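Local coordinates for protein prophage Pfl 6 Cro (Pseudomonas fluorescens, PDB 2PIJ) that probably binds operator DNA through a helix-turn-helix as a transcription factor of the Cro family encoded by a prophage, at residues 2-5 with 6-10. Sequence-based numbering, arbitrary orientation.
Sequences KKIP and LSKYL. With SO4 (sulfate ion), chain F; SO4 (sulfate ion), chain G; SO4 (sulfate ion), chain C.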
loop_
_atom_site.group_PDB
_atom_site.type_symbol
_atom_site.label_atom_id
_atom_site.label_comp_id
_atom_site.label_asym_id
_atom_site.label_seq_id
_atom_site.Cartn_x
_atom_site.Cartn_y
_atom_site.Cartn_z
ATOM N N LYS B 2 9.641 -11.969 2.161
ATOM C CA LYS B 2 8.415 -12.474 1.564
ATOM C C LYS B 2 7.258 -11.524 1.834
ATOM O O LYS B 2 7.120 -11.020 2.942
ATOM C CB LYS B 2 8.068 -13.867 2.096
ATOM C CG LYS B 2 8.815 -14.956 1.439
ATOM C CD LYS B 2 7.891 -16.133 1.118
ATOM C CE LYS B 2 8.323 -16.749 -0.244
ATOM N NZ LYS B 2 7.943 -18.218 -0.257
ATOM N N LYS B 3 6.425 -11.303 0.825
ATOM C CA LYS B 3 5.225 -10.536 1.031
ATOM C C LYS B 3 3.973 -11.342 0.658
ATOM O O LYS B 3 3.919 -11.966 -0.385
ATOM C CB LYS B 3 5.264 -9.205 0.273
ATOM C CG LYS B 3 6.547 -8.389 0.454
ATOM C CD LYS B 3 6.425 -7.138 -0.347
ATOM C CE LYS B 3 7.735 -6.604 -0.826
ATOM N NZ LYS B 3 7.483 -5.257 -1.391
ATOM N N ILE B 4 2.940 -11.202 1.471
ATOM C CA ILE B 4 1.881 -12.169 1.573
ATOM C C ILE B 4 0.590 -11.463 2.050
ATOM O O ILE B 4 0.590 -10.707 3.060
ATOM C CB ILE B 4 2.352 -13.355 2.548
ATOM C CG1 ILE B 4 3.088 -14.430 1.767
ATOM C CG2 ILE B 4 1.214 -14.035 3.231
ATOM C CD1 ILE B 4 4.599 -14.438 1.918
ATOM N N PRO B 5 -0.513 -11.675 1.308
ATOM C CA PRO B 5 -1.749 -11.108 1.810
ATOM C C PRO B 5 -2.131 -11.688 3.197
ATOM O O PRO B 5 -1.778 -12.831 3.528
ATOM C CB PRO B 5 -2.791 -11.527 0.787
ATOM C CG PRO B 5 -2.035 -12.260 -0.310
ATOM C CD PRO B 5 -0.654 -12.480 0.081
ATOM N N LEU B 6 -2.812 -10.877 3.996
ATOM C CA LEU B 6 -3.160 -11.182 5.382
ATOM C C LEU B 6 -3.852 -12.500 5.586
ATOM O O LEU B 6 -3.423 -13.299 6.458
ATOM C CB LEU B 6 -4.001 -10.037 6.014
ATOM C CG LEU B 6 -4.513 -10.281 7.452
ATOM C CD1 LEU B 6 -3.323 -10.490 8.435
ATOM C CD2 LEU B 6 -5.336 -9.102 7.905
ATOM N N SER B 7 -4.922 -12.728 4.819
ATOM C CA SER B 7 -5.702 -13.981 5.001
ATOM C C SER B 7 -4.889 -15.198 4.673
ATOM O O SER B 7 -4.892 -16.102 5.456
ATOM C CB SER B 7 -7.056 -14.002 4.292
ATOM O OG SER B 7 -7.957 -13.163 5.003
ATOM N N LYS B 8 -4.100 -15.160 3.605
ATOM C CA LYS B 8 -3.169 -16.280 3.310
ATOM C C LYS B 8 -2.176 -16.473 4.453
ATOM O O LYS B 8 -1.929 -17.599 4.878
ATOM C CB LYS B 8 -2.381 -15.980 2.035
ATOM C CG LYS B 8 -1.471 -17.125 1.606
ATOM C CD LYS B 8 -0.419 -16.610 0.585
ATOM C CE LYS B 8 0.430 -17.864 0.089
ATOM N NZ LYS B 8 -0.421 -18.965 -0.259
ATOM N N TYR B 9 -1.579 -15.390 4.934
ATOM C CA TYR B 9 -0.686 -15.498 6.086
ATOM C C TYR B 9 -1.361 -16.257 7.251
ATOM O O TYR B 9 -0.778 -17.188 7.798
ATOM C CB TYR B 9 -0.096 -14.126 6.549
ATOM C CG TYR B 9 0.756 -14.246 7.785
ATOM C CD1 TYR B 9 2.117 -14.454 7.673
ATOM C CD2 TYR B 9 0.196 -14.142 9.088
ATOM C CE1 TYR B 9 2.924 -14.565 8.804
ATOM C CE2 TYR B 9 0.984 -14.279 10.228
ATOM C CZ TYR B 9 2.349 -14.474 10.068
ATOM O OH TYR B 9 3.177 -14.624 11.141
ATOM N N LEU B 10 -2.543 -15.798 7.680
ATOM C CA LEU B 10 -3.253 -16.431 8.804
ATOM C C LEU B 10 -3.702 -17.888 8.528
ATOM O O LEU B 10 -3.599 -18.751 9.389
ATOM C CB LEU B 10 -4.462 -15.559 9.172
ATOM C CG LEU B 10 -4.121 -14.213 9.790
ATOM C CD1 LEU B 10 -5.388 -13.419 9.901
ATOM C CD2 LEU B 10 -3.411 -14.361 11.165
HETATM S S SO4 F . 7.562 -13.257 -2.897
HETATM O O1 SO4 F . 8.970 -13.621 -2.617
HETATM O O2 SO4 F . 6.715 -14.445 -2.711
HETATM O O3 SO4 F . 7.095 -12.193 -1.993
HETATM O O4 SO4 F . 7.420 -12.731 -4.261
HETATM S S SO4 G . -2.374 -18.776 -3.000
HETATM O O1 SO4 G . -3.114 -19.679 -2.112
HETATM O O2 SO4 G . -2.787 -19.024 -4.392
HETATM O O3 SO4 G . -2.706 -17.395 -2.632
HETATM O O4 SO4 G . -0.925 -18.983 -2.816
HETATM S S SO4 C . 5.603 -5.492 -5.295
HETATM O O1 SO4 C . 6.615 -6.031 -4.379
HETATM O O2 SO4 C . 4.275 -6.029 -4.995
HETATM O O3 SO4 C . 5.548 -4.037 -5.118
HETATM O O4 SO4 C . 5.929 -5.849 -6.674
#
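Pro5 ends strand 2-5 and serves as N-cap of the helix that follows, without a single loop residue between them; strand and helix directions differ by 101°. Its carbonyl O accepts the first helical bond, from Tyr9 N at 2.9 Å, nearly straight at the hydrogen (170°). Beside this bond, the CG2 branch of Ile4 packs against the outside of the first helical turn at Tyr9: it lies 3.6 Å from Tyr9 CB and 3.5 Å from Tyr9 N, the two side chains crossing at about a right angle. Tyr9, with CG anti to the backbone N, carries its ring away from the strand toward Leu19 of helix 16-23. Lys8 lays its aliphatic part over the junction, CD 4.0 Å from Ile4 CG2 and 4.2 Å from Pro5 CD. A bend at its last torsion (chi4 47°) turns NZ to a sulfate, 2.6 Å from O4 of that ion, and Glu12, one turn on, forms a salt bridge with the same NZ. Another sulfate takes Lys3 N at 3.0 Å through its O3. Leu6 points away from the strand and packs against Leu19, Met33 and Val34. With Ile4 backbone-bonded to Ile42, the turn joins an outer strand of the chain's three-stranded antiparallel sheet to the first helix of an alpha+beta Cro fold.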